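Local structure of sesquisabinene B synthase 2 (Santalum album, 6A2A) at residues Arg457-Leu462 / Gly531-Tyr536; Leu91-Gln96 / Arg243-Asp248. The protein probably cyclises farnesyl diphosphate to the sesquiterpene sesquisabinene B, as a magnesium- or manganese-dependent class I plant terpene synthase. One frame throughout, in Å; residues are numbered along the deposited sequence.

Contact 1: Arg457-Leu462 / Gly531-Tyr536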
ATOM      1  N   ARG A 457     -26.860  -9.244  12.335  1.00 18.03           N
ATOM      2  CA  ARG A 457     -27.987  -8.832  11.523  1.00 17.28           C
ATOM      3  C   ARG A 457     -29.149  -8.328  12.383  1.00 17.20           C
ATOM      4  O   ARG A 457     -29.620  -7.204  12.165  1.00 17.90           O
ATOM      5  CB  ARG A 457     -28.453  -9.965  10.603  1.00 18.27           C
ATOM      6  CG  ARG A 457     -29.786  -9.712   9.931  1.00 16.25           C
ATOM      7  CD  ARG A 457     -30.034  -8.454   9.175  1.00 17.58           C
ATOM      8  NE  ARG A 457     -29.117  -8.247   8.052  1.00 18.24           N
ATOM      9  CZ  ARG A 457     -28.967  -7.136   7.370  1.00 20.02           C
ATOM     10  NH1 ARG A 457     -29.506  -5.996   7.790  1.00 20.40           N
ATOM     11  NH2 ARG A 457     -28.178  -7.147   6.296  1.00 19.01           N
ATOM     12  N   ILE A 458     -29.576  -9.062  13.377  1.00 18.06           N
ATOM     13  CA  ILE A 458     -30.725  -8.631  14.149  1.00 18.75           C
ATOM     14  C   ILE A 458     -30.397  -7.370  14.954  1.00 20.25           C
ATOM     15  O   ILE A 458     -31.252  -6.438  15.069  1.00 18.89           O
ATOM     16  CB  ILE A 458     -31.230  -9.760  15.048  1.00 22.50           C
ATOM     17  CG1 ILE A 458     -31.912 -10.828  14.192  1.00 23.23           C
ATOM     18  CG2 ILE A 458     -32.137  -9.183  16.109  1.00 28.32           C
ATOM     19  CD1 ILE A 458     -32.350 -12.038  15.001  1.00 31.98           C
ATOM     20  N   ILE A 459     -29.186  -7.288  15.466  1.00 18.80           N
ATOM     21  CA  ILE A 459     -28.782  -6.119  16.221  1.00 19.22           C
ATOM     22  C   ILE A 459     -28.822  -4.861  15.335  1.00 19.42           C
ATOM     23  O   ILE A 459     -29.334  -3.864  15.712  1.00 19.19           O
ATOM     24  CB  ILE A 459     -27.417  -6.306  16.886  1.00 19.49           C
ATOM     25  CG1 ILE A 459     -27.512  -7.397  17.931  1.00 19.46           C
ATOM     26  CG2 ILE A 459     -26.967  -5.003  17.493  1.00 21.55           C
ATOM     27  CD1 ILE A 459     -26.215  -7.998  18.383  1.00 19.72           C
ATOM     28  N   ASN A 460     -28.262  -4.962  14.146  1.00 18.64           N
ATOM     29  CA  ASN A 460     -28.295  -3.876  13.195  1.00 21.06           C
ATOM     30  C   ASN A 460     -29.746  -3.465  12.928  1.00 22.14           C
ATOM     31  O   ASN A 460     -30.058  -2.331  12.976  1.00 21.39           O
ATOM     32  CB  ASN A 460     -27.602  -4.264  11.904  1.00 23.09           C
ATOM     33  CG  ASN A 460     -27.441  -3.114  10.935  1.00 28.37           C
ATOM     34  OD1 ASN A 460     -28.363  -2.561  10.480  1.00 39.50           O
ATOM     35  ND2 ASN A 460     -26.237  -2.822  10.597  1.00 26.48           N
ATOM     36  N   ASP A 461     -30.622  -4.432  12.685  1.00 20.71           N
ATOM     37  CA  ASP A 461     -32.014  -4.133  12.403  1.00 20.86           C
ATOM     38  C   ASP A 461     -32.744  -3.430  13.568  1.00 22.44           C
ATOM     39  O   ASP A 461     -33.600  -2.644  13.365  1.00 25.98           O
ATOM     40  CB  ASP A 461     -32.784  -5.382  11.975  1.00 20.59           C
ATOM     41  CG  ASP A 461     -32.400  -5.896  10.582  1.00 18.99           C
ATOM     42  OD1 ASP A 461     -31.479  -5.395   9.978  1.00 19.77           O
ATOM     43  OD2 ASP A 461     -33.041  -6.826  10.142  1.00 19.84           O
ATOM     44  N   LEU A 462     -32.381  -3.779  14.778  1.00 20.67           N
ATOM     45  CA  LEU A 462     -32.972  -3.194  15.962  1.00 23.34           C
ATOM     46  C   LEU A 462     -32.518  -1.780  16.142  1.00 24.17           C
ATOM     47  O   LEU A 462     -33.130  -1.024  16.797  1.00 28.85           O
ATOM     48  CB  LEU A 462     -32.627  -3.988  17.215  1.00 23.26           C
ATOM     49  CG  LEU A 462     -33.364  -5.291  17.430  1.00 22.90           C
ATOM     50  CD1 LEU A 462     -32.696  -6.093  18.493  1.00 23.21           C
ATOM     51  CD2 LEU A 462     -34.797  -5.067  17.813  1.00 23.96           C
ATOM     52  N   GLY A 531     -19.259  -5.359  18.738  1.00 15.71           N
ATOM     53  CA  GLY A 531     -19.181  -4.218  17.810  1.00 16.71           C
ATOM     54  C   GLY A 531     -20.554  -3.793  17.330  1.00 17.75           C
ATOM     55  O   GLY A 531     -20.827  -2.596  17.253  1.00 18.58           O
ATOM     56  N   SER A 532     -21.427  -4.744  16.958  1.00 16.95           N
ATOM     57  CA  SER A 532     -22.747  -4.407  16.473  1.00 18.38           C
ATOM     58  C   SER A 532     -23.589  -3.730  17.561  1.00 16.93           C
ATOM     59  O   SER A 532     -24.274  -2.743  17.301  1.00 18.52           O
ATOM     60  CB  SER A 532     -23.452  -5.635  15.899  1.00 19.17           C
ATOM     61  OG  SER A 532     -22.703  -6.085  14.782  1.00 24.91           O
ATOM     62  N   HIS A 533     -23.534  -4.265  18.745  1.00 17.40           N
ATOM     63  CA  HIS A 533     -24.303  -3.658  19.836  1.00 17.08           C
ATOM     64  C   HIS A 533     -23.831  -2.222  20.051  1.00 17.11           C
ATOM     65  O   HIS A 533     -24.693  -1.324  20.235  1.00 18.57           O
ATOM     66  CB  HIS A 533     -24.115  -4.361  21.207  1.00 18.48           C
ATOM     67  CG  HIS A 533     -24.836  -5.656  21.379  1.00 17.27           C
ATOM     68  ND1 HIS A 533     -26.188  -5.745  21.394  1.00 16.68           N
ATOM     69  CD2 HIS A 533     -24.359  -6.907  21.519  1.00 17.13           C
ATOM     70  CE1 HIS A 533     -26.525  -6.988  21.614  1.00 18.83           C
ATOM     71  NE2 HIS A 533     -25.436  -7.721  21.654  1.00 17.35           N
ATOM     72  N   PHE A 534     -22.517  -2.031  20.018  1.00 19.07           N
ATOM     73  CA  PHE A 534     -21.961  -0.739  20.384  1.00 18.25           C
ATOM     74  C   PHE A 534     -22.268   0.298  19.307  1.00 21.72           C
ATOM     75  O   PHE A 534     -22.610   1.472  19.639  1.00 22.28           O
ATOM     76  CB  PHE A 534     -20.464  -0.849  20.601  1.00 19.74           C
ATOM     77  CG  PHE A 534     -19.860   0.428  21.104  1.00 20.18           C
ATOM     78  CD1 PHE A 534     -20.243   0.936  22.331  1.00 20.01           C
ATOM     79  CD2 PHE A 534     -18.859   1.028  20.385  1.00 19.32           C
ATOM     80  CE1 PHE A 534     -19.623   2.072  22.833  1.00 22.18           C
ATOM     81  CE2 PHE A 534     -18.247   2.171  20.881  1.00 21.89           C
ATOM     82  CZ  PHE A 534     -18.637   2.671  22.100  1.00 20.99           C
ATOM     83  N   PHE A 535     -22.171  -0.103  18.045  1.00 18.18           N
ATOM     84  CA  PHE A 535     -22.280   0.851  16.940  1.00 18.34           C
ATOM     85  C   PHE A 535     -23.721   1.018  16.434  1.00 21.67           C
ATOM     86  O   PHE A 535     -23.988   1.926  15.605  1.00 22.28           O
ATOM     87  CB  PHE A 535     -21.292   0.495  15.804  1.00 18.77           C
ATOM     88  CG  PHE A 535     -19.886   0.903  16.116  1.00 21.78           C
ATOM     89  CD1 PHE A 535     -19.553   2.254  16.225  1.00 26.09           C
ATOM     90  CD2 PHE A 535     -18.934  -0.041  16.443  1.00 21.83           C
ATOM     91  CE1 PHE A 535     -18.277   2.632  16.618  1.00 25.75           C
ATOM     92  CE2 PHE A 535     -17.655   0.331  16.813  1.00 22.63           C
ATOM     93  CZ  PHE A 535     -17.322   1.666  16.870  1.00 28.37           C
ATOM     94  N   TYR A 536     -24.660   0.183  16.851  1.00 21.30           N
ATOM     95  CA  TYR A 536     -26.095   0.364  16.475  1.00 25.17           C
ATOM     96  C   TYR A 536     -26.989   0.509  17.718  1.00 26.52           C
ATOM     97  O   TYR A 536     -28.062  -0.038  17.798  1.00 32.67           O
ATOM     98  CB  TYR A 536     -26.477  -0.803  15.555  1.00 25.20           C
ATOM     99  CG  TYR A 536     -25.537  -0.940  14.382  1.00 25.85           C
ATOM    100  CD1 TYR A 536     -25.473   0.009  13.368  1.00 31.28           C
ATOM    101  CD2 TYR A 536     -24.709  -2.035  14.263  1.00 29.75           C
ATOM    102  CE1 TYR A 536     -24.589  -0.127  12.301  1.00 33.67           C
ATOM    103  CE2 TYR A 536     -23.820  -2.180  13.217  1.00 32.37           C
ATOM    104  CZ  TYR A 536     -23.726  -1.202  12.251  1.00 36.65           C
ATOM    105  OH  TYR A 536     -22.835  -1.394  11.225  1.00 43.41           O
TER
HETATM  106  O   HOH W   1     -29.214  -2.459  18.188  1.00 25.27           O
HETATM  107  O   HOH W   2     -23.302  -4.097  10.501  1.00 30.60           O
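Ile459 drives its CD1 methyl onto one face of the His533 imidazole, a CH-pi contact with the carbon 3.5 Å from the ring centroid and 19° off the normal. It sits toward the NE2-CE1 side of the ring, and the two side chains cross at roughly a right angle. The CG2 branch goes elsewhere: with CG1 beside the backbone N of Ile459 (chi1 -65°), CG2 stands anti to it and lies against the backbone of helix 521-535, 3.5 Å from Ser532 O, and also touches Ser532 CB. Beside this pair, the Asn460 amide reaches over a face of the Tyr536 phenol, with ND2 3.4 Å from CZ and shifted toward the hydroxyl end; the amide and ring planes are 42° apart. No direct hydrogen bond joins the two segments. Two waters do that work: one donates to both Ile459 O and Tyr536 O, at 2.8 Å from the former, and the other accepts from Asn460 ND2 at 3.2 Å while also bonding Tyr536 OH.

In the second shell, His533 NE2 bonds Trp504 NE1 and its ring stacks with Trp217, which probably helps hold the imidazole in place beside the isoleucine methyl. Ser532 OG is held by Tyr288. On the Asn460 helix, Arg457 and Asp461, one turn apart, form a salt bridge: Arg457 NH1 meets the syn lone pair of Asp461 OD1 at 3.0 Å, nearly in the guanidinium plane. Asp461 OD2 is hydrogen-bonded to the hydroxyls of Ser477 and Tyr409.

Asn460 is a magnesium ligand of this enzyme, though no metal is bound to this chain here. With ND2 turned to the tyrosine ring and a water, the amide oxygen is probably the atom that coordinates the cation, and Tyr536 probably helps to keep it turned that way.

Contact 2: Leu91-Gln96 / Arg243-Asp248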
ATOM      1  N   LEU A  91     -10.179  -2.362  32.025  1.00 18.59           N
ATOM      2  CA  LEU A  91      -9.247  -1.382  31.586  1.00 19.27           C
ATOM      3  C   LEU A  91      -8.626  -1.735  30.202  1.00 18.51           C
ATOM      4  O   LEU A  91      -7.826  -1.000  29.719  1.00 22.57           O
ATOM      5  CB  LEU A  91      -8.125  -1.233  32.615  1.00 21.69           C
ATOM      6  CG  LEU A  91      -8.510  -0.507  33.885  1.00 22.42           C
ATOM      7  CD1 LEU A  91      -7.449  -0.660  34.941  1.00 21.66           C
ATOM      8  CD2 LEU A  91      -8.861   0.944  33.635  1.00 21.24           C
ATOM      9  N   GLY A  92      -8.970  -2.889  29.637  1.00 20.15           N
ATOM     10  CA  GLY A  92      -8.509  -3.339  28.360  1.00 19.89           C
ATOM     11  C   GLY A  92      -7.144  -3.984  28.391  1.00 23.95           C
ATOM     12  O   GLY A  92      -6.479  -4.042  27.407  1.00 22.91           O
ATOM     13  N   LEU A  93      -6.773  -4.506  29.547  1.00 25.19           N
ATOM     14  CA  LEU A  93      -5.454  -5.057  29.737  1.00 26.78           C
ATOM     15  C   LEU A  93      -5.322  -6.557  29.856  1.00 25.69           C
ATOM     16  O   LEU A  93      -4.258  -7.038  29.976  1.00 26.83           O
ATOM     17  CB  LEU A  93      -4.817  -4.423  30.963  1.00 27.89           C
ATOM     18  CG  LEU A  93      -4.674  -2.920  30.988  1.00 27.97           C
ATOM     19  CD1 LEU A  93      -4.345  -2.436  32.389  1.00 27.36           C
ATOM     20  CD2 LEU A  93      -3.649  -2.466  29.996  1.00 23.98           C
ATOM     21  N   LYS A  94      -6.411  -7.272  29.824  1.00 24.91           N
ATOM     22  CA  LYS A  94      -6.300  -8.727  29.952  1.00 27.77           C
ATOM     23  C   LYS A  94      -5.296  -9.298  28.934  1.00 28.88           C
ATOM     24  O   LYS A  94      -4.600 -10.279  29.234  1.00 25.99           O
ATOM     25  CB  LYS A  94      -7.666  -9.404  29.838  1.00 30.22           C
ATOM     26  CG  LYS A  94      -7.674 -10.846  30.313  1.00 31.31           C
ATOM     27  CD  LYS A  94      -9.034 -11.440  30.606  1.00 36.04           C
ATOM     28  CE  LYS A  94      -9.693 -12.065  29.400  1.00 45.56           C
ATOM     29  NZ  LYS A  94      -9.041 -13.353  29.051  1.00 48.51           N
ATOM     30  N   TYR A  95      -5.217  -8.730  27.719  1.00 24.43           N
ATOM     31  CA  TYR A  95      -4.329  -9.296  26.671  1.00 21.87           C
ATOM     32  C   TYR A  95      -2.858  -9.219  27.095  1.00 28.15           C
ATOM     33  O   TYR A  95      -2.032 -10.003  26.577  1.00 25.80           O
ATOM     34  CB  TYR A  95      -4.536  -8.594  25.322  1.00 23.31           C
ATOM     35  CG  TYR A  95      -3.842  -7.259  25.204  1.00 21.18           C
ATOM     36  CD1 TYR A  95      -4.287  -6.133  25.889  1.00 21.58           C
ATOM     37  CD2 TYR A  95      -2.684  -7.122  24.458  1.00 22.65           C
ATOM     38  CE1 TYR A  95      -3.600  -4.934  25.821  1.00 23.65           C
ATOM     39  CE2 TYR A  95      -2.031  -5.924  24.336  1.00 23.22           C
ATOM     40  CZ  TYR A  95      -2.453  -4.837  25.064  1.00 25.33           C
ATOM     41  OH  TYR A  95      -1.766  -3.678  24.931  1.00 25.00           O
ATOM     42  N   GLN A  96      -2.519  -8.308  28.012  1.00 27.23           N
ATOM     43  CA  GLN A  96      -1.151  -8.236  28.543  1.00 27.17           C
ATOM     44  C   GLN A  96      -0.910  -9.199  29.724  1.00 27.61           C
ATOM     45  O   GLN A  96       0.255  -9.405  30.066  1.00 31.25           O
ATOM     46  CB  GLN A  96      -0.814  -6.816  29.017  1.00 27.05           C
ATOM     47  CG  GLN A  96      -0.695  -5.748  27.948  1.00 27.94           C
ATOM     48  CD  GLN A  96       0.611  -5.789  27.200  1.00 29.72           C
ATOM     49  OE1 GLN A  96       1.258  -6.834  27.141  1.00 32.85           O
ATOM     50  NE2 GLN A  96       0.961  -4.695  26.550  1.00 27.91           N
ATOM     51  N   ARG A 243      -2.160   4.128  36.121  1.00 26.81           N
ATOM     52  CA  ARG A 243      -1.094   4.704  35.356  1.00 29.96           C
ATOM     53  C   ARG A 243      -0.708   3.786  34.184  1.00 26.95           C
ATOM     54  O   ARG A 243      -0.495   4.271  33.058  1.00 29.13           O
ATOM     55  CB  ARG A 243       0.120   4.965  36.265  1.00 31.44           C
ATOM     56  CG  ARG A 243      -0.029   6.206  37.143  1.00 38.40           C
ATOM     57  CD  ARG A 243       1.067   6.301  38.215  1.00 40.79           C
ATOM     58  NE  ARG A 243       2.407   6.417  37.641  1.00 44.32           N
ATOM     59  CZ  ARG A 243       3.483   5.780  38.099  1.00 47.25           C
ATOM     60  NH1 ARG A 243       4.609   5.797  37.399  1.00 48.57           N
ATOM     61  NH2 ARG A 243       3.419   5.094  39.228  1.00 44.02           N
ATOM     62  N   TYR A 244      -0.581   2.491  34.428  1.00 28.94           N
ATOM     63  CA  TYR A 244      -0.239   1.532  33.380  1.00 25.58           C
ATOM     64  C   TYR A 244      -1.354   1.496  32.306  1.00 25.50           C
ATOM     65  O   TYR A 244      -1.039   1.431  31.113  1.00 27.67           O
ATOM     66  CB  TYR A 244      -0.028   0.121  33.920  1.00 26.48           C
ATOM     67  CG  TYR A 244       0.367  -0.870  32.854  1.00 27.24           C
ATOM     68  CD1 TYR A 244       1.497  -0.689  32.080  1.00 29.93           C
ATOM     69  CD2 TYR A 244      -0.447  -1.942  32.557  1.00 30.15           C
ATOM     70  CE1 TYR A 244       1.815  -1.545  31.040  1.00 32.62           C
ATOM     71  CE2 TYR A 244      -0.124  -2.831  31.538  1.00 31.26           C
ATOM     72  CZ  TYR A 244       0.993  -2.616  30.764  1.00 29.01           C
ATOM     73  OH  TYR A 244       1.342  -3.510  29.805  1.00 29.60           O
ATOM     74  N   ALA A 245      -2.592   1.552  32.738  1.00 24.94           N
ATOM     75  CA  ALA A 245      -3.766   1.515  31.836  1.00 25.48           C
ATOM     76  C   ALA A 245      -3.746   2.680  30.846  1.00 29.18           C
ATOM     77  O   ALA A 245      -3.966   2.487  29.626  1.00 23.95           O
ATOM     78  CB  ALA A 245      -5.057   1.508  32.626  1.00 25.03           C
ATOM     79  N   LYS A 246      -3.396   3.864  31.324  1.00 25.89           N
ATOM     80  CA  LYS A 246      -3.303   5.036  30.465  1.00 28.07           C
ATOM     81  C   LYS A 246      -2.109   4.930  29.517  1.00 29.13           C
ATOM     82  O   LYS A 246      -2.185   5.318  28.339  1.00 28.46           O
ATOM     83  CB  LYS A 246      -3.199   6.311  31.307  1.00 26.46           C
ATOM     84  CG  LYS A 246      -4.424   6.590  32.169  1.00 30.63           C
ATOM     85  CD  LYS A 246      -4.318   7.900  32.919  1.00 31.96           C
ATOM     86  CE  LYS A 246      -5.574   8.213  33.690  1.00 30.86           C
ATOM     87  NZ  LYS A 246      -5.393   9.437  34.506  1.00 35.66           N
ATOM     88  N   LEU A 247      -0.977   4.420  30.009  1.00 29.58           N
ATOM     89  CA  LEU A 247       0.211   4.346  29.205  1.00 29.66           C
ATOM     90  C   LEU A 247       0.036   3.319  28.070  1.00 27.02           C
ATOM     91  O   LEU A 247       0.402   3.578  26.913  1.00 28.21           O
ATOM     92  CB  LEU A 247       1.360   3.950  30.149  1.00 34.60           C
ATOM     93  CG  LEU A 247       2.785   4.353  29.791  1.00 42.75           C
ATOM     94  CD1 LEU A 247       2.912   5.830  29.493  1.00 47.81           C
ATOM     95  CD2 LEU A 247       3.708   4.001  30.951  1.00 46.19           C
ATOM     96  N   ASP A 248      -0.404   2.133  28.432  1.00 28.58           N
ATOM     97  CA  ASP A 248      -0.651   1.056  27.478  1.00 26.40           C
ATOM     98  C   ASP A 248      -1.714   1.503  26.481  1.00 26.86           C
ATOM     99  O   ASP A 248      -1.573   1.203  25.293  1.00 26.06           O
ATOM    100  CB  ASP A 248      -1.048  -0.214  28.137  1.00 27.10           C
ATOM    101  CG  ASP A 248      -1.019  -1.408  27.185  1.00 30.51           C
ATOM    102  OD1 ASP A 248       0.091  -1.835  26.791  1.00 28.65           O
ATOM    103  OD2 ASP A 248      -2.133  -1.838  26.776  1.00 27.36           O
TER
HETATM  104  O   HOH W   3      -5.661   0.541  28.505  1.00 26.42           O
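Asp248 and Tyr95 meet through different first torsions. In Asp248, CG stands anti to the backbone N (chi1 -168°), which extends the carboxylate from helix 239-270 toward the 91-96 loop; in Tyr95, CG sits between the backbone N and the carbonyl carbon (chi1 79°), which brings the phenol back to meet it. Tyr95 OH donates to the syn lone pair of Asp248 OD2 at a short 2.6 Å, with the ring and carboxylate planes clearly turned against each other. Gln96, its chain bent at chi2, gives NE2 to Asp248 OD1 at 3.0 Å; this donor approaches from above the carboxylate plane, while its N-H...O angle is 155°. Lys65 takes the other end of that amide, at OE1.

With an alanine at Asp248, Tyr95 OH and Gln96 NE2 would probably lose the carboxylate that they share, the phenol freer to turn and the amide held by Lys65 alone of the partners named.

Leu93 lies along one flank of the carboxylate: CD2 packs 3.6 Å from Asp248 OD2 and also touches Tyr244 CE2, while Leu93 CD1 and both methyls of Leu91 close on Ala245 CB, with Leu91 CD1 at 4.0 Å. A water donates to Leu91 O and Ala245 O, bridging the two backbones.

Helix 78-90 ends here in a Schellman motif, with Gly92 supplying the positive phi, and the chain then turns through a short 3-10 segment before helix 98-110. This is a helix-connecting loop of the N-terminal domain docked on the long helix 239-270, in the mainly alpha-helical fold of a plant terpene synthase.

How the contacts relate
Contact 2 comes first along the chain and closes well before contact 1 opens, so the two follow in series. Their centres lie 27 Å apart and their nearest atoms about 13 Å, and they share no helix. Contact 2 joins the loop after helix 78-90, in the N-terminal domain, to helix 239-270. Contact 1 pairs helix 447-462, in the metal-binding domain, with the end of helix 521-535, nearer the centre of the chain. Its Asn460 side chain lies about 8 Å from that of Asp316. Contact 2 is thus packing between parts of the fold away from the metal sites, whereas contact 1 lies at the metal-binding region, Asn460 and Asp316 both being magnesium ligands.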